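Local atomic coordinates of putative isomerase (Sinorhizobium meliloti, PDB entry 2PPG), a protein that is a putative isomerase of the enolase superfamily, built like mandelate racemase and muconate lactonizing enzyme, whose exact function is not established. Residues G149-S161 and M361-G373. Residues are numbered along the deposited sequence; the frame is centred on the assembly and turned at random.
Sequences GGQRRDRIAAYIS and MDCLNGEYVVPTG
Strand 155-161 and strand 367-369 run antiparallel at 139°, their axes approaching to 4.4 Å. Ile-156 and Tyr-368 form the hydrogen-bonded pair: Ile-156 N gives to Tyr-368 O, and Tyr-368 N returns to Ile-156 O at 2.7 Å. Val-370 N to Asp-154 O and Ala-158 N to Gly-366 O extend the ladder both ways. The last of these bonds comes in 64° out of the Gly-366 carbonyl plane, in the turn that leads from strand 362-364 into strand 367-369. Asp-154 O takes a second donor, Arg-155 NE at 3.2 Å, from the opposite face of its carbonyl plane.

Bends at chi2 (-76°) and chi3 fold the Arg-155 side chain back to this bond. The guanidinium then lies beside Val-369, whose CG2 sits over one face near the rim and whose CG1 is 3.6 Å from NH1. Glu-367, on the same side of the sheet, crosses this arginine nearly at right angles, laying its carboxylate against CB, CG and CD; Glu-367 OE1 stays 4.8 Å from Arg-155 NE, too far for a salt bridge, though the opposite charges probably still attract.

On the other side, Ile-156 CD1 meets Val-370 CG2 at 3.8 Å. Ala-158 CB packs obliquely on Tyr-368 CD2 and also touches Cys-363 SG, which lies 4.0 Å above the centre of the tyrosine ring. The Tyr-368 hydroxyl bonds to Glu-344 O, and its ring packs edge-to-face with His-343. Strand 367-369, paired in a hairpin with strand 362-364, thus adds antiparallel to strand 155-161 of the TIM-type barrel; 155-161 itself runs parallel to strands 185-189 and 343-345, while Tyr-368 reaches helix 325-336.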
loop_
_atom_site.group_PDB
_atom_site.type_symbol
_atom_site.label_atom_id
_atom_site.label_comp_id
_atom_site.label_asym_id
_atom_site.label_seq_id
_atom_site.Cartn_x
_atom_site.Cartn_y
_atom_site.Cartn_z
ATOM N N GLY A 149 37.311 -0.899 -7.716
ATOM C CA GLY A 149 36.598 -0.779 -8.969
ATOM C C GLY A 149 37.181 0.235 -9.930
ATOM O O GLY A 149 36.995 0.125 -11.142
ATOM N N GLY A 150 37.881 1.230 -9.392
ATOM C CA GLY A 150 38.549 2.213 -10.231
ATOM C C GLY A 150 38.638 3.605 -9.637
ATOM O O GLY A 150 37.862 3.978 -8.755
ATOM N N GLN A 151 39.589 4.388 -10.129
ATOM C CA GLN A 151 39.631 5.784 -9.748
ATOM C C GLN A 151 38.843 6.616 -10.753
ATOM O O GLN A 151 39.244 6.775 -11.903
ATOM C CB GLN A 151 41.062 6.278 -9.640
ATOM C CG GLN A 151 41.138 7.714 -9.214
ATOM C CD GLN A 151 42.479 8.077 -8.628
ATOM O OE1 GLN A 151 43.274 7.204 -8.269
ATOM N NE2 GLN A 151 42.742 9.372 -8.517
ATOM N N ARG A 152 37.718 7.147 -10.313
ATOM C CA ARG A 152 36.857 7.889 -11.205
ATOM C C ARG A 152 37.218 9.376 -11.226
ATOM O O ARG A 152 36.699 10.138 -12.038
ATOM C CB ARG A 152 35.388 7.679 -10.802
ATOM C CG ARG A 152 34.905 6.249 -11.048
ATOM C CD ARG A 152 33.569 5.921 -10.377
ATOM N NE ARG A 152 33.391 4.473 -10.237
ATOM C CZ ARG A 152 32.478 3.759 -10.890
ATOM N NH1 ARG A 152 31.638 4.360 -11.725
ATOM N NH2 ARG A 152 32.391 2.446 -10.703
ATOM N N ARG A 153 38.164 9.764 -10.377
ATOM C CA ARG A 153 38.201 11.116 -9.863
ATOM C C ARG A 153 39.499 11.289 -9.061
ATOM O O ARG A 153 39.816 10.445 -8.221
ATOM C CB ARG A 153 37.019 11.187 -8.891
ATOM C CG ARG A 153 36.306 12.487 -8.716
ATOM C CD ARG A 153 35.204 12.311 -7.672
ATOM N NE ARG A 153 33.982 11.761 -8.254
ATOM C CZ ARG A 153 33.567 10.499 -8.124
ATOM N NH1 ARG A 153 34.274 9.626 -7.421
ATOM N NH2 ARG A 153 32.442 10.110 -8.704
ATOM N N ASP A 154 40.262 12.356 -9.286
ATOM C CA ASP A 154 41.391 12.614 -8.369
ATOM C C ASP A 154 41.269 13.901 -7.540
ATOM O O ASP A 154 42.058 14.141 -6.623
ATOM C CB ASP A 154 42.767 12.455 -9.029
ATOM C CG ASP A 154 43.092 13.556 -10.002
ATOM O OD1 ASP A 154 44.238 13.539 -10.502
ATOM O OD2 ASP A 154 42.227 14.424 -10.267
ATOM N N ARG A 155 40.281 14.718 -7.883
ATOM C CA ARG A 155 39.844 15.785 -6.995
ATOM C C ARG A 155 38.411 15.483 -6.554
ATOM O O ARG A 155 37.634 14.868 -7.282
ATOM C CB ARG A 155 39.880 17.161 -7.673
ATOM C CG ARG A 155 41.171 17.576 -8.370
ATOM C CD ARG A 155 42.249 17.986 -7.399
ATOM N NE ARG A 155 43.326 17.007 -7.398
ATOM C CZ ARG A 155 44.554 17.256 -7.833
ATOM N NH1 ARG A 155 45.474 16.308 -7.799
ATOM N NH2 ARG A 155 44.868 18.462 -8.284
ATOM N N ILE A 156 38.061 15.936 -5.365
ATOM C CA ILE A 156 36.698 15.833 -4.890
ATOM C C ILE A 156 36.312 17.183 -4.322
ATOM O O ILE A 156 37.050 17.754 -3.520
ATOM C CB ILE A 156 36.549 14.742 -3.794
ATOM C CG1 ILE A 156 36.876 13.364 -4.380
ATOM C CG2 ILE A 156 35.130 14.775 -3.197
ATOM C CD1 ILE A 156 37.137 12.267 -3.380
ATOM N N ALA A 157 35.164 17.696 -4.743
ATOM C CA ALA A 157 34.667 18.959 -4.212
ATOM C C ALA A 157 34.502 18.841 -2.694
ATOM O O ALA A 157 34.086 17.798 -2.182
ATOM C CB ALA A 157 33.360 19.356 -4.891
ATOM N N ALA A 158 34.878 19.897 -1.975
ATOM C CA ALA A 158 34.791 19.907 -0.519
ATOM C C ALA A 158 33.834 21.005 -0.110
ATOM O O ALA A 158 33.681 21.986 -0.824
ATOM C CB ALA A 158 36.147 20.146 0.082
ATOM N N TYR A 159 33.175 20.856 1.027
ATOM C CA TYR A 159 32.416 21.991 1.545
ATOM C C TYR A 159 32.846 22.301 2.956
ATOM O O TYR A 159 33.167 21.395 3.724
ATOM C CB TYR A 159 30.907 21.776 1.457
ATOM C CG TYR A 159 30.322 20.736 2.391
ATOM C CD1 TYR A 159 29.991 21.064 3.705
ATOM C CD2 TYR A 159 30.044 19.453 1.949
ATOM C CE1 TYR A 159 29.441 20.154 4.552
ATOM C CE2 TYR A 159 29.480 18.525 2.796
ATOM C CZ TYR A 159 29.183 18.882 4.102
ATOM O OH TYR A 159 28.620 17.976 4.975
ATOM N N ILE A 160 32.867 23.590 3.264
ATOM C CA ILE A 160 33.204 24.101 4.580
ATOM C C ILE A 160 32.107 23.768 5.572
ATOM O O ILE A 160 30.945 24.126 5.381
ATOM C CB ILE A 160 33.379 25.627 4.542
ATOM C CG1 ILE A 160 34.558 25.999 3.651
ATOM C CG2 ILE A 160 33.589 26.179 5.950
ATOM C CD1 ILE A 160 35.884 25.654 4.282
ATOM N N SER A 161 32.494 23.073 6.632
ATOM C CA SER A 161 31.566 22.638 7.659
ATOM C C SER A 161 31.946 23.298 8.954
ATOM O O SER A 161 33.128 23.358 9.294
ATOM C CB SER A 161 31.664 21.130 7.842
ATOM O OG SER A 161 30.641 20.663 8.701
HETATM N N MSE A 361 47.760 13.816 0.615
HETATM C CA MSE A 361 46.403 14.274 0.813
HETATM C C MSE A 361 46.441 15.774 1.084
HETATM O O MSE A 361 47.308 16.263 1.806
HETATM C CB MSE A 361 45.756 13.550 1.985
HETATM C CG MSE A 361 44.379 14.080 2.340
HETATM SE SE MSE A 361 43.430 12.998 3.666
HETATM C CE MSE A 361 44.507 13.394 5.242
ATOM N N ASP A 362 45.517 16.510 0.482
ATOM C CA ASP A 362 45.408 17.933 0.730
ATOM C C ASP A 362 43.956 18.321 0.555
ATOM O O ASP A 362 43.152 17.560 0.007
ATOM C CB ASP A 362 46.285 18.720 -0.255
ATOM C CG ASP A 362 46.646 20.127 0.254
ATOM O OD1 ASP A 362 45.996 20.635 1.184
ATOM O OD2 ASP A 362 47.585 20.737 -0.290
ATOM N N CYS A 363 43.611 19.497 1.046
ATOM C CA CYS A 363 42.354 20.104 0.679
ATOM C C CYS A 363 42.581 21.592 0.487
ATOM O O CYS A 363 42.915 22.295 1.437
ATOM C CB CYS A 363 41.301 19.852 1.743
ATOM S SG CYS A 363 39.716 20.515 1.268
ATOM N N LEU A 364 42.421 22.063 -0.746
ATOM C CA LEU A 364 42.690 23.452 -1.071
ATOM C C LEU A 364 41.811 23.909 -2.243
ATOM O O LEU A 364 41.420 23.103 -3.085
ATOM C CB LEU A 364 44.183 23.621 -1.394
ATOM C CG LEU A 364 44.635 23.322 -2.838
ATOM C CD1 LEU A 364 46.102 23.726 -3.096
ATOM C CD2 LEU A 364 44.375 21.877 -3.266
ATOM N N ASN A 365 41.499 25.201 -2.297
ATOM C CA ASN A 365 40.635 25.752 -3.361
ATOM C C ASN A 365 39.322 24.981 -3.585
ATOM O O ASN A 365 38.934 24.713 -4.728
ATOM C CB ASN A 365 41.394 25.895 -4.692
ATOM C CG ASN A 365 42.465 26.978 -4.650
ATOM O OD1 ASN A 365 42.162 28.172 -4.536
ATOM N ND2 ASN A 365 43.727 26.565 -4.753
ATOM N N GLY A 366 38.646 24.638 -2.492
ATOM C CA GLY A 366 37.367 23.947 -2.567
ATOM C C GLY A 366 37.453 22.538 -3.119
ATOM O O GLY A 366 36.508 22.059 -3.743
ATOM N N GLU A 367 38.583 21.871 -2.887
ATOM C CA GLU A 367 38.799 20.527 -3.392
ATOM C C GLU A 367 39.738 19.688 -2.522
ATOM O O GLU A 367 40.854 20.101 -2.197
ATOM C CB GLU A 367 39.415 20.595 -4.777
ATOM C CG GLU A 367 38.460 20.697 -5.917
ATOM C CD GLU A 367 39.178 20.585 -7.243
ATOM O OE1 GLU A 367 40.407 20.844 -7.293
ATOM O OE2 GLU A 367 38.510 20.228 -8.238
ATOM N N TYR A 368 39.290 18.489 -2.177
ATOM C CA TYR A 368 40.169 17.480 -1.616
ATOM C C TYR A 368 41.077 16.916 -2.715
ATOM O O TYR A 368 40.613 16.493 -3.779
ATOM C CB TYR A 368 39.341 16.345 -1.042
ATOM C CG TYR A 368 38.849 16.538 0.367
ATOM C CD1 TYR A 368 39.700 16.340 1.457
ATOM C CD2 TYR A 368 37.525 16.875 0.619
ATOM C CE1 TYR A 368 39.248 16.498 2.757
ATOM C CE2 TYR A 368 37.060 17.027 1.921
ATOM C CZ TYR A 368 37.927 16.827 2.985
ATOM O OH TYR A 368 37.475 16.971 4.282
ATOM N N VAL A 369 42.380 16.922 -2.480
ATOM C CA VAL A 369 43.265 16.235 -3.392
ATOM C C VAL A 369 43.360 14.796 -2.883
ATOM O O VAL A 369 43.713 14.562 -1.727
ATOM C CB VAL A 369 44.638 16.914 -3.448
ATOM C CG1 VAL A 369 45.623 16.071 -4.258
ATOM C CG2 VAL A 369 44.517 18.355 -4.011
ATOM N N VAL A 370 42.993 13.844 -3.730
ATOM C CA VAL A 370 43.030 12.438 -3.358
ATOM C C VAL A 370 44.472 11.960 -3.312
ATOM O O VAL A 370 45.193 12.094 -4.307
ATOM C CB VAL A 370 42.259 11.564 -4.378
ATOM C CG1 VAL A 370 42.417 10.059 -4.043
ATOM C CG2 VAL A 370 40.795 11.964 -4.439
ATOM N N PRO A 371 44.904 11.414 -2.158
ATOM C CA PRO A 371 46.273 10.894 -2.014
ATOM C C PRO A 371 46.568 9.858 -3.076
ATOM O O PRO A 371 45.696 9.077 -3.424
ATOM C CB PRO A 371 46.292 10.263 -0.612
ATOM C CG PRO A 371 44.860 10.265 -0.128
ATOM C CD PRO A 371 44.120 11.302 -0.915
ATOM N N THR A 372 47.791 9.855 -3.591
ATOM C CA THR A 372 48.136 9.042 -4.760
ATOM C C THR A 372 48.683 7.648 -4.447
ATOM O O THR A 372 49.486 7.119 -5.213
ATOM C CB THR A 372 49.154 9.762 -5.653
ATOM O OG1 THR A 372 50.269 10.168 -4.851
ATOM C CG2 THR A 372 48.532 10.985 -6.305
ATOM N N GLY A 373 48.241 7.051 -3.341
ATOM C CA GLY A 373 48.596 5.656 -3.006
ATOM C C GLY A 373 50.064 5.472 -2.661
ATOM O O GLY A 373 50.793 6.464 -2.563
#